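8-amino-8-demethylriboflavin N,N-dimethyltransferase (Streptomyces davawensis, PDB 4D7K) catalyses the two S-adenosyl methionine-dependent N-methylations that turn 8-amino-8-demethylriboflavin into the antibiotic roseoflavin, working as a homodimer. Local coordinates at residues L120-S123 with V124-G127; P111-L114 with A115-D119; R16-Q19 with Y20-L24; K296-D299 with L300-L303; R311-A314 with Q315-L319. One frame throughout, in Å; residues are numbered along the deposited sequence.

Contact 1: residues L120-S123 with V124-G127; sequences LVES and VRTG
Arg125 runs back along its helix past Val121 and Glu122, one turn earlier. Its CB lies 3.4 Å from Val121 O, the carbonyl that also accepts the backbone N-H of Arg125, and CG keeps beside the same oxygen. CG stands anti to the carbonyl carbon (chi1 -83°), and the chain then stays extended to NE. CD meets Glu122 OE2 at 3.5 Å. At the tip, NH1 comes 3.6 Å from Val121 CG1, with the two side chains side by side and pointing the same way. Glu122 OE2 sits near the guanidinium plane, at its edge, yet 4.1 Å from NH1, too far for a salt bridge; the carboxylate plane is turned by 70°.

Further on, Thr126 grips Glu122 O twice, through N and through OG1 (2.8 Å), from opposite faces of the carbonyl plane. Gly127 N bonds to Ser123 O at 2.8 Å, while Ser123 OG is tied to Val128 O. Val121 packs on Ala32 of the second subunit, and Arg125 on its Thr56. The arrangement is that of an alpha-helical C-terminus: the last turn closes on its i to i+4 bonds, and the chain leaves the helix at Gly127 with positive phi.

Contact 2: residues P111-L114 with A115-D119; sequences PDVL and AAYGD
Val113 and Tyr117, one helical turn apart, make the main side-chain contact. It is apolar: Val113 CG1 lies 3.8 Å from Tyr117 CE1, and the two side chains run side by side in the same direction. Ala115 and Ala116 add only methyl groups, which rest on carbonyls of the preceding turn; Ala115 CB is 3.2 Å from Pro111 O.

The aromatic ring also has a polar neighbour. Val113 O lies in the ring plane, at its edge, 3.2 Å from Tyr117 CD1. With CG anti to its own carbonyl carbon (chi1 -76°), the ring is carried back over the preceding turn to this position.

Backbone hydrogen bonds make up the third group. Ala115 N to Pro111 O is 2.9 Å, and Gly118 N reaches Leu114 O at 3.1 Å. Between them, Val113 O receives two weak bonds, from Ala116 N and from Tyr117 N.

Around this helix, Leu114 packs against Phe28 of its own chain and also Phe28 of the second subunit, whose ring meets that of Tyr117 with the planes at about 45°. The phenol oxygen is probably hydrogen-bonded to Asp301 OD1. The ring carbons of Tyr117 thus serve packing on Val113 and across the dimer interface, while the hydroxyl probably has its partner in a carboxylate of helix 293-305.

Contact 3: residues R16-Q19 with Y20-L24; sequences RLYQ and YNVDL
The Arg16 guanidinium and the Tyr20 phenol meet with their planes 53° apart, and Tyr20 OH sits at the guanidinium edge, almost exactly in its plane. Arg16 NH2 donates to Tyr20 OH over 3.1 Å. The two side chains travel side by side, the arginine chain bending at chi3 (57°) to bring its head level with the phenol. Tyr20 CD2 lies 3.1 Å from Arg16 O, which also accepts the backbone N-H of Tyr20.

Val22 CG2 comes obliquely to the Tyr18 ring, 3.5 Å from CE2. Among the polar tips, Gln19 bends at chi2 (65°) so that NE2 donates to Asp23 OD1 at 2.7 Å. The hydrogen-bonded oxygen lies in the amide plane, whereas the donor stands above the plane of the carboxylate.

The second subunit receives this part of helix 13-35: Arg16 NH1 forms a salt bridge to its Asp74, and Tyr18 stacks on its Tyr165. The two copies of Asp23 bring their OD2 atoms close together across the dimer. The Gln19 amide, donating to OD1 of the same carboxylate, probably eases that meeting of like charges, while Arg16 divides its N-H groups between its own helix and the partner subunit.

Contact 4: residues K296-D299 with L300-L303; sequences KVLD and LDML
Asp299 and Met302 cross at about a right angle on helix 293-305, which is kinked where the N atoms of Leu300 and Asp301 lack the usual bond to the turn before. Asp299 OD1 lies 3.4 Å from Met302 CB and 3.5 Å from its CG, so the carboxylate borders the aliphatic base of the methionine. Met302 then bends at chi2 and chi3, which carries SD and CE off from the aspartate.

At the kink, bonds to the third residue back replace the regular pattern. Leu300 N takes Val297 O at 3.1 Å, and Asp301 N takes Leu298 O at the same length. Each donor stands well above the plane of its carbonyl, by 46° and 59°. Leu300 CB is brought to 3.1 Å from Val297 O, and Asp301 CB rests beside Leu298 O.

The carboxylates find their polar partners outside this turn. Asp299 OD2 forms a salt bridge to Arg65 of the second subunit, and Asp301 OD1 is shared between Tyr117 of its own chain and Lys25 of the second subunit. Lys296 is paired likewise with Glu78 of that subunit, so this helix meets the second subunit through ion pairs as well as apolar packing. Regular bonding returns with Leu303 N, which donates to Asp299 O at 3.0 Å with an N-H...O angle of 147°.

Contact 5: residues R311-A314 with Q315-L319; sequences RTRA and QWDDL
The backbone passes from extended angles at Arg311 and Thr312 into helix at Arg313, and Trp316 N closes the first turn on Thr312 O at 3.1 Å. Gln315 OE1 turns back to the start of the helix and accepts from Thr312 N at 2.7 Å, in the carbonyl plane and on a lone pair, with an almost straight N-H...O angle of 170°. In return, Thr312 OG1 accepts from Gln315 N at 3.3 Å; chi1 of 66° sets this hydroxyl between its own N and carbonyl carbon, over the helix end. These reciprocal bonds are a capping box, with Thr312 as N-cap.

Arg311 crosses the Trp316 indole at about a right angle. Its CB makes a CH-pi contact with the five-membered ring, 3.7 Å from the centroid, and CD lies over the same ring system. Leu319 CD2 lies over one face of the Arg311 guanidinium, toward its rim and 3.7 Å from Arg311 NE, while NH2 is paired with Asp259 and NH1 donates to Leu254 O. At the indole edge, in plane, a water accepts from Trp316 NE1 (3.1 Å) and from Arg311 N. Trp316 also packs on Ile283 of strand 280-285 and Ile327 of strand 325-333, which places helix 313-322 against the mixed sheet.

In the fold
Each contact closes a turn within one helix, and along the chain all five stand in series, with none nested or crossed. Contact 3 comes first, in the dimerisation domain, about 6 Å from contact 2 at the nearest atoms. Contacts 2 and 1 then follow on the successive helices 111-118 and 120-126. Helix 293-305, carrying contact 4, gathers these two: Tyr117 of contact 2 and Leu120 of contact 1 both pack on Leu300, and Leu120 also meets Leu303. Contacts 1 to 4 all touch the second subunit. Contact 5 opens the next helix, untouched by the other chain of the dimer, and packs against the mixed sheet of the methyltransferase domain.

Contact 1: residues L120-S123 with V124-G127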
loop_
_atom_site.group_PDB
_atom_site.type_symbol
_atom_site.label_atom_id
_atom_site.label_comp_id
_atom_site.label_asym_id
_atom_site.label_seq_id
_atom_site.Cartn_x
_atom_site.Cartn_y
_atom_site.Cartn_z
ATOM N N LEU A 120 -0.353 7.477 12.673
ATOM C CA LEU A 120 -1.506 8.278 12.278
ATOM C C LEU A 120 -2.556 8.339 13.385
ATOM O O LEU A 120 -3.261 9.339 13.534
ATOM C CB LEU A 120 -2.112 7.710 10.995
ATOM C CG LEU A 120 -3.352 8.392 10.428
ATOM C CD1 LEU A 120 -3.033 9.821 10.048
ATOM C CD2 LEU A 120 -3.868 7.614 9.231
ATOM N N VAL A 121 -2.644 7.270 14.170
ATOM C CA VAL A 121 -3.605 7.198 15.269
ATOM C C VAL A 121 -3.250 8.164 16.395
ATOM O O VAL A 121 -4.107 8.901 16.886
ATOM C CB VAL A 121 -3.696 5.770 15.841
ATOM C CG1 VAL A 121 -4.550 5.754 17.095
ATOM C CG2 VAL A 121 -4.262 4.813 14.805
ATOM N N GLU A 122 -1.987 8.161 16.808
ATOM C CA GLU A 122 -1.555 9.047 17.885
ATOM C C GLU A 122 -1.635 10.506 17.445
ATOM O O GLU A 122 -1.953 11.383 18.246
ATOM C CB GLU A 122 -0.136 8.699 18.343
ATOM C CG GLU A 122 -0.074 7.590 19.386
ATOM C CD GLU A 122 -0.833 7.941 20.659
ATOM O OE1 GLU A 122 -0.224 8.539 21.575
ATOM O OE2 GLU A 122 -2.039 7.621 20.747
ATOM N N SER A 123 -1.361 10.758 16.169
ATOM C CA SER A 123 -1.481 12.103 15.609
ATOM C C SER A 123 -2.920 12.624 15.686
ATOM O O SER A 123 -3.157 13.765 16.088
ATOM C CB SER A 123 -0.993 12.120 14.158
ATOM O OG SER A 123 -1.186 13.395 13.569
ATOM N N VAL A 124 -3.878 11.787 15.297
ATOM C CA VAL A 124 -5.290 12.149 15.392
ATOM C C VAL A 124 -5.679 12.351 16.856
ATOM O O VAL A 124 -6.435 13.267 17.190
ATOM C CB VAL A 124 -6.199 11.077 14.744
ATOM C CG1 VAL A 124 -7.657 11.362 15.033
ATOM C CG2 VAL A 124 -5.959 11.020 13.241
ATOM N N ARG A 125 -5.133 11.510 17.729
ATOM C CA ARG A 125 -5.422 11.601 19.158
ATOM C C ARG A 125 -4.762 12.807 19.824
ATOM O O ARG A 125 -5.325 13.394 20.743
ATOM C CB ARG A 125 -4.986 10.316 19.866
ATOM C CG ARG A 125 -6.009 9.199 19.772
ATOM C CD ARG A 125 -5.479 7.881 20.311
ATOM N NE ARG A 125 -6.567 6.939 20.561
ATOM C CZ ARG A 125 -6.410 5.625 20.676
ATOM N NH1 ARG A 125 -5.204 5.088 20.553
ATOM N NH2 ARG A 125 -7.462 4.848 20.905
ATOM N N THR A 126 -3.575 13.180 19.356
ATOM C CA THR A 126 -2.805 14.240 20.004
ATOM C C THR A 126 -3.043 15.615 19.387
ATOM O O THR A 126 -3.232 16.598 20.100
ATOM C CB THR A 126 -1.297 13.942 19.955
ATOM O OG1 THR A 126 -1.046 12.648 20.518
ATOM C CG2 THR A 126 -0.522 14.985 20.733
ATOM N N GLY A 127 -3.027 15.683 18.061
ATOM C CA GLY A 127 -3.168 16.955 17.377
ATOM C C GLY A 127 -1.856 17.371 16.745
ATOM O O GLY A 127 -1.792 18.348 16.002
#

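Contact 2: residues P111-L114 with A115-D119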
loop_
_atom_site.group_PDB
_atom_site.type_symbol
_atom_site.label_atom_id
_atom_site.label_comp_id
_atom_site.label_asym_id
_atom_site.label_seq_id
_atom_site.Cartn_x
_atom_site.Cartn_y
_atom_site.Cartn_z
ATOM N N PRO A 111 11.762 4.072 5.951
ATOM C CA PRO A 111 11.438 3.702 7.334
ATOM C C PRO A 111 10.985 4.886 8.189
ATOM O O PRO A 111 9.976 4.776 8.883
ATOM C CB PRO A 111 12.757 3.119 7.864
ATOM C CG PRO A 111 13.812 3.571 6.895
ATOM C CD PRO A 111 13.115 3.630 5.575
ATOM N N ASP A 112 11.712 5.997 8.129
ATOM C CA ASP A 112 11.353 7.182 8.903
ATOM C C ASP A 112 10.015 7.771 8.458
ATOM O O ASP A 112 9.269 8.315 9.271
ATOM C CB ASP A 112 12.451 8.243 8.794
ATOM C CG ASP A 112 13.773 7.773 9.369
ATOM O OD1 ASP A 112 13.755 6.943 10.303
ATOM O OD2 ASP A 112 14.831 8.234 8.887
ATOM N N VAL A 113 9.720 7.662 7.167
ATOM C CA VAL A 113 8.468 8.172 6.612
ATOM C C VAL A 113 7.328 7.185 6.842
ATOM O O VAL A 113 6.216 7.570 7.210
ATOM C CB VAL A 113 8.600 8.457 5.098
ATOM C CG1 VAL A 113 7.292 8.990 4.530
ATOM C CG2 VAL A 113 9.741 9.433 4.842
ATOM N N LEU A 114 7.614 5.907 6.626
ATOM C CA LEU A 114 6.630 4.856 6.834
ATOM C C LEU A 114 6.175 4.814 8.292
ATOM O O LEU A 114 5.000 4.588 8.581
ATOM C CB LEU A 114 7.212 3.507 6.420
ATOM C CG LEU A 114 6.246 2.398 6.018
ATOM C CD1 LEU A 114 5.520 2.755 4.725
ATOM C CD2 LEU A 114 7.014 1.100 5.867
ATOM N N ALA A 115 7.114 5.041 9.205
ATOM C CA ALA A 115 6.816 5.047 10.634
ATOM C C ALA A 115 5.873 6.189 11.015
ATOM O O ALA A 115 5.137 6.093 11.997
ATOM C CB ALA A 115 8.095 5.139 11.433
ATOM N N ALA A 116 5.904 7.265 10.236
ATOM C CA ALA A 116 5.022 8.403 10.471
ATOM C C ALA A 116 3.582 8.064 10.100
ATOM O O ALA A 116 2.656 8.348 10.861
ATOM C CB ALA A 116 5.502 9.613 9.689
ATOM N N TYR A 117 3.395 7.456 8.930
ATOM C CA TYR A 117 2.068 7.021 8.503
ATOM C C TYR A 117 1.494 5.965 9.454
ATOM O O TYR A 117 0.278 5.804 9.553
ATOM C CB TYR A 117 2.116 6.493 7.062
ATOM C CG TYR A 117 2.205 7.607 6.041
ATOM C CD1 TYR A 117 3.413 8.244 5.787
ATOM C CD2 TYR A 117 1.079 8.039 5.356
ATOM C CE1 TYR A 117 3.497 9.274 4.873
ATOM C CE2 TYR A 117 1.154 9.066 4.439
ATOM C CZ TYR A 117 2.366 9.679 4.201
ATOM O OH TYR A 117 2.445 10.704 3.289
ATOM N N GLY A 118 2.370 5.262 10.165
ATOM C CA GLY A 118 1.939 4.311 11.172
ATOM C C GLY A 118 1.408 4.991 12.421
ATOM O O GLY A 118 0.466 4.504 13.050
ATOM N N ASP A 119 2.009 6.126 12.774
ATOM C CA ASP A 119 1.615 6.886 13.961
ATOM C C ASP A 119 0.420 7.803 13.703
ATOM O O ASP A 119 0.205 8.778 14.426
ATOM C CB ASP A 119 2.790 7.716 14.473
ATOM C CG ASP A 119 3.333 7.206 15.790
ATOM O OD1 ASP A 119 2.582 6.528 16.523
ATOM O OD2 ASP A 119 4.511 7.491 16.094
#

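Contact 3: residues R16-Q19 with Y20-L24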
loop_
_atom_site.group_PDB
_atom_site.type_symbol
_atom_site.label_atom_id
_atom_site.label_comp_id
_atom_site.label_asym_id
_atom_site.label_seq_id
_atom_site.Cartn_x
_atom_site.Cartn_y
_atom_site.Cartn_z
ATOM N N ARG A 16 -12.011 -5.490 -2.985
ATOM C CA ARG A 16 -11.250 -4.262 -2.819
ATOM C C ARG A 16 -10.325 -4.328 -1.601
ATOM O O ARG A 16 -9.187 -3.882 -1.666
ATOM C CB ARG A 16 -12.185 -3.062 -2.691
ATOM C CG ARG A 16 -12.870 -2.659 -3.982
ATOM C CD ARG A 16 -13.584 -1.327 -3.808
ATOM N NE ARG A 16 -12.657 -0.282 -3.373
ATOM C CZ ARG A 16 -13.017 0.957 -3.056
ATOM N NH1 ARG A 16 -14.291 1.315 -3.124
ATOM N NH2 ARG A 16 -12.102 1.840 -2.671
ATOM N N LEU A 17 -10.818 -4.881 -0.495
ATOM C CA LEU A 17 -10.018 -4.981 0.726
ATOM C C LEU A 17 -8.819 -5.905 0.538
ATOM O O LEU A 17 -7.703 -5.567 0.925
ATOM C CB LEU A 17 -10.876 -5.464 1.901
ATOM C CG LEU A 17 -11.635 -4.365 2.647
ATOM C CD1 LEU A 17 -12.539 -4.931 3.736
ATOM C CD2 LEU A 17 -10.645 -3.366 3.239
ATOM N N TYR A 18 -9.046 -7.070 -0.058
ATOM C CA TYR A 18 -7.948 -7.988 -0.333
ATOM C C TYR A 18 -6.922 -7.355 -1.279
ATOM O O TYR A 18 -5.719 -7.591 -1.156
ATOM C CB TYR A 18 -8.462 -9.305 -0.926
ATOM C CG TYR A 18 -7.339 -10.269 -1.224
ATOM C CD1 TYR A 18 -6.730 -10.980 -0.202
ATOM C CD2 TYR A 18 -6.866 -10.442 -2.519
ATOM C CE1 TYR A 18 -5.687 -11.845 -0.457
ATOM C CE2 TYR A 18 -5.824 -11.310 -2.784
ATOM C CZ TYR A 18 -5.238 -12.009 -1.746
ATOM O OH TYR A 18 -4.200 -12.875 -1.993
ATOM N N GLN A 19 -7.401 -6.544 -2.214
ATOM C CA GLN A 19 -6.533 -5.935 -3.215
ATOM C C GLN A 19 -5.625 -4.856 -2.599
ATOM O O GLN A 19 -4.481 -4.691 -3.021
ATOM C CB GLN A 19 -7.375 -5.352 -4.354
ATOM C CG GLN A 19 -6.574 -4.861 -5.546
ATOM C CD GLN A 19 -5.844 -5.981 -6.256
ATOM O OE1 GLN A 19 -6.460 -6.947 -6.711
ATOM N NE2 GLN A 19 -4.522 -5.864 -6.351
ATOM N N TYR A 20 -6.129 -4.131 -1.604
ATOM C CA TYR A 20 -5.294 -3.169 -0.880
ATOM C C TYR A 20 -4.170 -3.879 -0.133
ATOM O O TYR A 20 -3.060 -3.356 -0.025
ATOM C CB TYR A 20 -6.128 -2.334 0.104
ATOM C CG TYR A 20 -6.907 -1.222 -0.559
ATOM C CD1 TYR A 20 -6.256 -0.251 -1.313
ATOM C CD2 TYR A 20 -8.292 -1.141 -0.437
ATOM C CE1 TYR A 20 -6.953 0.764 -1.929
ATOM C CE2 TYR A 20 -9.004 -0.121 -1.057
ATOM C CZ TYR A 20 -8.323 0.827 -1.800
ATOM O OH TYR A 20 -9.007 1.845 -2.414
ATOM N N ASN A 21 -4.467 -5.066 0.388
ATOM C CA ASN A 21 -3.466 -5.890 1.058
ATOM C C ASN A 21 -2.363 -6.300 0.085
ATOM O O ASN A 21 -1.180 -6.247 0.412
ATOM C CB ASN A 21 -4.123 -7.127 1.673
ATOM C CG ASN A 21 -3.167 -7.931 2.538
ATOM O OD1 ASN A 21 -2.650 -8.967 2.117
ATOM N ND2 ASN A 21 -2.938 -7.460 3.758
ATOM N N VAL A 22 -2.765 -6.693 -1.119
ATOM C CA VAL A 22 -1.827 -7.080 -2.164
ATOM C C VAL A 22 -0.991 -5.899 -2.663
ATOM O O VAL A 22 0.229 -6.004 -2.795
ATOM C CB VAL A 22 -2.570 -7.716 -3.353
ATOM C CG1 VAL A 22 -1.628 -7.940 -4.529
ATOM C CG2 VAL A 22 -3.238 -9.020 -2.923
ATOM N N ASP A 23 -1.644 -4.774 -2.933
ATOM C CA ASP A 23 -0.946 -3.618 -3.481
ATOM C C ASP A 23 0.013 -3.019 -2.444
ATOM O O ASP A 23 0.970 -2.321 -2.789
ATOM C CB ASP A 23 -1.955 -2.575 -3.980
ATOM C CG ASP A 23 -2.706 -3.037 -5.233
ATOM O OD1 ASP A 23 -2.570 -4.221 -5.615
ATOM O OD2 ASP A 23 -3.438 -2.222 -5.837
ATOM N N LEU A 24 -0.238 -3.316 -1.175
ATOM C CA LEU A 24 0.667 -2.928 -0.108
ATOM C C LEU A 24 1.988 -3.693 -0.243
ATOM O O LEU A 24 3.062 -3.099 -0.198
ATOM C CB LEU A 24 0.018 -3.180 1.255
ATOM C CG LEU A 24 0.826 -2.890 2.516
ATOM C CD1 LEU A 24 1.433 -1.504 2.473
ATOM C CD2 LEU A 24 -0.071 -3.034 3.726
#

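Contact 4: residues K296-D299 with L300-L303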
loop_
_atom_site.group_PDB
_atom_site.type_symbol
_atom_site.label_atom_id
_atom_site.label_comp_id
_atom_site.label_asym_id
_atom_site.label_seq_id
_atom_site.Cartn_x
_atom_site.Cartn_y
_atom_site.Cartn_z
ATOM N N LYS A 296 -9.620 14.065 -0.829
ATOM C CA LYS A 296 -9.899 13.776 0.576
ATOM C C LYS A 296 -8.883 12.782 1.134
ATOM O O LYS A 296 -8.457 12.894 2.286
ATOM C CB LYS A 296 -11.323 13.236 0.751
ATOM C CG LYS A 296 -12.413 14.187 0.270
ATOM C CD LYS A 296 -13.773 13.509 0.280
ATOM C CE LYS A 296 -14.865 14.463 -0.165
ATOM N NZ LYS A 296 -16.214 13.870 0.017
ATOM N N VAL A 297 -8.493 11.820 0.302
ATOM C CA VAL A 297 -7.473 10.839 0.666
ATOM C C VAL A 297 -6.079 11.458 0.784
ATOM O O VAL A 297 -5.345 11.159 1.722
ATOM C CB VAL A 297 -7.419 9.685 -0.355
ATOM C CG1 VAL A 297 -6.247 8.771 -0.060
ATOM C CG2 VAL A 297 -8.726 8.898 -0.330
ATOM N N LEU A 298 -5.719 12.330 -0.152
ATOM C CA LEU A 298 -4.373 12.904 -0.176
ATOM C C LEU A 298 -4.120 13.888 0.965
ATOM O O LEU A 298 -2.973 14.238 1.236
ATOM C CB LEU A 298 -4.106 13.606 -1.510
ATOM C CG LEU A 298 -4.028 12.760 -2.782
ATOM C CD1 LEU A 298 -3.568 13.628 -3.944
ATOM C CD2 LEU A 298 -3.100 11.559 -2.611
ATOM N N ASP A 299 -5.178 14.337 1.633
ATOM C CA ASP A 299 -5.008 15.211 2.791
ATOM C C ASP A 299 -4.326 14.455 3.930
ATOM O O ASP A 299 -3.851 15.060 4.893
ATOM C CB ASP A 299 -6.350 15.777 3.263
ATOM C CG ASP A 299 -6.182 16.900 4.291
ATOM O OD1 ASP A 299 -5.157 17.611 4.239
ATOM O OD2 ASP A 299 -7.071 17.074 5.149
ATOM N N LEU A 300 -4.297 13.130 3.811
ATOM C CA LEU A 300 -3.569 12.266 4.734
ATOM C C LEU A 300 -2.102 12.674 4.834
ATOM O O LEU A 300 -1.538 12.730 5.929
ATOM C CB LEU A 300 -3.661 10.811 4.287
ATOM C CG LEU A 300 -3.148 9.803 5.307
ATOM C CD1 LEU A 300 -4.210 9.596 6.368
ATOM C CD2 LEU A 300 -2.751 8.494 4.646
ATOM N N ASP A 301 -1.495 12.943 3.679
ATOM C CA ASP A 301 -0.105 13.389 3.599
ATOM C C ASP A 301 0.137 14.631 4.450
ATOM O O ASP A 301 1.118 14.710 5.185
ATOM C CB ASP A 301 0.281 13.677 2.146
ATOM C CG ASP A 301 0.369 12.418 1.301
ATOM O OD1 ASP A 301 0.619 11.327 1.858
ATOM O OD2 ASP A 301 0.195 12.520 0.069
ATOM N N MET A 302 -0.768 15.597 4.341
ATOM C CA MET A 302 -0.689 16.823 5.125
ATOM C C MET A 302 -0.794 16.516 6.609
ATOM O O MET A 302 -0.111 17.122 7.426
ATOM C CB MET A 302 -1.796 17.791 4.710
ATOM C CG MET A 302 -1.834 18.072 3.222
ATOM S SD MET A 302 -0.733 19.419 2.778
ATOM C CE MET A 302 -1.604 20.784 3.556
ATOM N N LEU A 303 -1.651 15.560 6.943
ATOM C CA LEU A 303 -1.896 15.187 8.331
ATOM C C LEU A 303 -0.688 14.482 8.943
ATOM O O LEU A 303 -0.379 14.662 10.118
ATOM C CB LEU A 303 -3.131 14.288 8.413
ATOM C CG LEU A 303 -3.947 14.271 9.701
ATOM C CD1 LEU A 303 -5.370 13.867 9.383
ATOM C CD2 LEU A 303 -3.343 13.309 10.701
#

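Contact 5: residues R311-A314 with Q315-L319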
loop_
_atom_site.group_PDB
_atom_site.type_symbol
_atom_site.label_atom_id
_atom_site.label_comp_id
_atom_site.label_asym_id
_atom_site.label_seq_id
_atom_site.Cartn_x
_atom_site.Cartn_y
_atom_site.Cartn_z
ATOM N N ARG A 311 -7.581 24.939 3.241
ATOM C CA ARG A 311 -8.647 25.810 3.724
ATOM C C ARG A 311 -9.975 25.568 3.006
ATOM O O ARG A 311 -10.003 25.178 1.835
ATOM C CB ARG A 311 -8.235 27.280 3.579
ATOM C CG ARG A 311 -7.163 27.745 4.562
ATOM C CD ARG A 311 -6.820 29.215 4.332
ATOM N NE ARG A 311 -5.945 29.778 5.359
ATOM C CZ ARG A 311 -4.618 29.831 5.268
ATOM N NH1 ARG A 311 -4.002 29.348 4.198
ATOM N NH2 ARG A 311 -3.903 30.365 6.251
ATOM N N THR A 312 -11.075 25.789 3.724
ATOM C CA THR A 312 -12.399 25.747 3.118
ATOM C C THR A 312 -12.619 27.031 2.341
ATOM O O THR A 312 -11.806 27.951 2.421
ATOM C CB THR A 312 -13.520 25.598 4.160
ATOM O OG1 THR A 312 -13.568 26.775 4.977
ATOM C CG2 THR A 312 -13.291 24.381 5.033
ATOM N N ARG A 313 -13.725 27.102 1.607
ATOM C CA ARG A 313 -14.038 28.287 0.816
ATOM C C ARG A 313 -14.324 29.486 1.710
ATOM O O ARG A 313 -13.865 30.598 1.442
ATOM C CB ARG A 313 -15.237 28.025 -0.093
ATOM C CG ARG A 313 -15.510 29.143 -1.078
ATOM C CD ARG A 313 -16.830 28.929 -1.792
ATOM N NE ARG A 313 -16.905 29.690 -3.035
ATOM C CZ ARG A 313 -16.852 29.149 -4.248
ATOM N NH1 ARG A 313 -16.740 27.836 -4.390
ATOM N NH2 ARG A 313 -16.925 29.922 -5.323
ATOM N N ALA A 314 -15.089 29.250 2.770
ATOM C CA ALA A 314 -15.441 30.305 3.711
ATOM C C ALA A 314 -14.185 30.898 4.342
ATOM O O ALA A 314 -14.085 32.109 4.531
ATOM C CB ALA A 314 -16.382 29.771 4.783
ATOM N N GLN A 315 -13.226 30.035 4.656
ATOM C CA GLN A 315 -11.952 30.480 5.204
ATOM C C GLN A 315 -11.197 31.350 4.204
ATOM O O GLN A 315 -10.629 32.382 4.572
ATOM C CB GLN A 315 -11.102 29.279 5.616
ATOM C CG GLN A 315 -11.627 28.550 6.841
ATOM C CD GLN A 315 -10.833 27.300 7.161
ATOM O OE1 GLN A 315 -10.603 26.456 6.294
ATOM N NE2 GLN A 315 -10.400 27.178 8.411
ATOM N N TRP A 316 -11.202 30.933 2.940
ATOM C CA TRP A 316 -10.552 31.699 1.881
ATOM C C TRP A 316 -11.253 33.029 1.668
ATOM O O TRP A 316 -10.601 34.050 1.454
ATOM C CB TRP A 316 -10.520 30.911 0.571
ATOM C CG TRP A 316 -9.399 29.919 0.484
ATOM C CD1 TRP A 316 -9.511 28.559 0.416
ATOM C CD2 TRP A 316 -7.994 30.206 0.457
ATOM N NE1 TRP A 316 -8.263 27.983 0.344
ATOM C CE2 TRP A 316 -7.315 28.972 0.368
ATOM C CE3 TRP A 316 -7.243 31.388 0.498
ATOM C CZ2 TRP A 316 -5.924 28.885 0.319
ATOM C CZ3 TRP A 316 -5.862 31.299 0.448
ATOM C CH2 TRP A 316 -5.217 30.054 0.361
ATOM N N ASP A 317 -12.583 33.013 1.729
ATOM C CA ASP A 317 -13.373 34.238 1.653
ATOM C C ASP A 317 -12.929 35.238 2.713
ATOM O O ASP A 317 -12.673 36.401 2.409
ATOM C CB ASP A 317 -14.866 33.936 1.822
ATOM C CG ASP A 317 -15.595 33.801 0.495
ATOM O OD1 ASP A 317 -15.283 34.573 -0.438
ATOM O OD2 ASP A 317 -16.482 32.926 0.389
ATOM N N ASP A 318 -12.832 34.768 3.954
ATOM C CA ASP A 318 -12.493 35.615 5.095
ATOM C C ASP A 318 -11.071 36.158 4.988
ATOM O O ASP A 318 -10.813 37.318 5.307
ATOM C CB ASP A 318 -12.665 34.834 6.403
ATOM C CG ASP A 318 -12.771 35.738 7.620
ATOM O OD1 ASP A 318 -11.891 36.604 7.810
ATOM O OD2 ASP A 318 -13.747 35.588 8.386
ATOM N N LEU A 319 -10.153 35.311 4.537
ATOM C CA LEU A 319 -8.766 35.717 4.364
ATOM C C LEU A 319 -8.652 36.770 3.264
ATOM O O LEU A 319 -8.084 37.842 3.473
ATOM C CB LEU A 319 -7.892 34.503 4.039
ATOM C CG LEU A 319 -6.549 34.406 4.765
ATOM C CD1 LEU A 319 -6.774 34.257 6.259
ATOM C CD2 LEU A 319 -5.720 33.248 4.229
HETATM O O HOH W 1 -7.165 25.140 0.592
#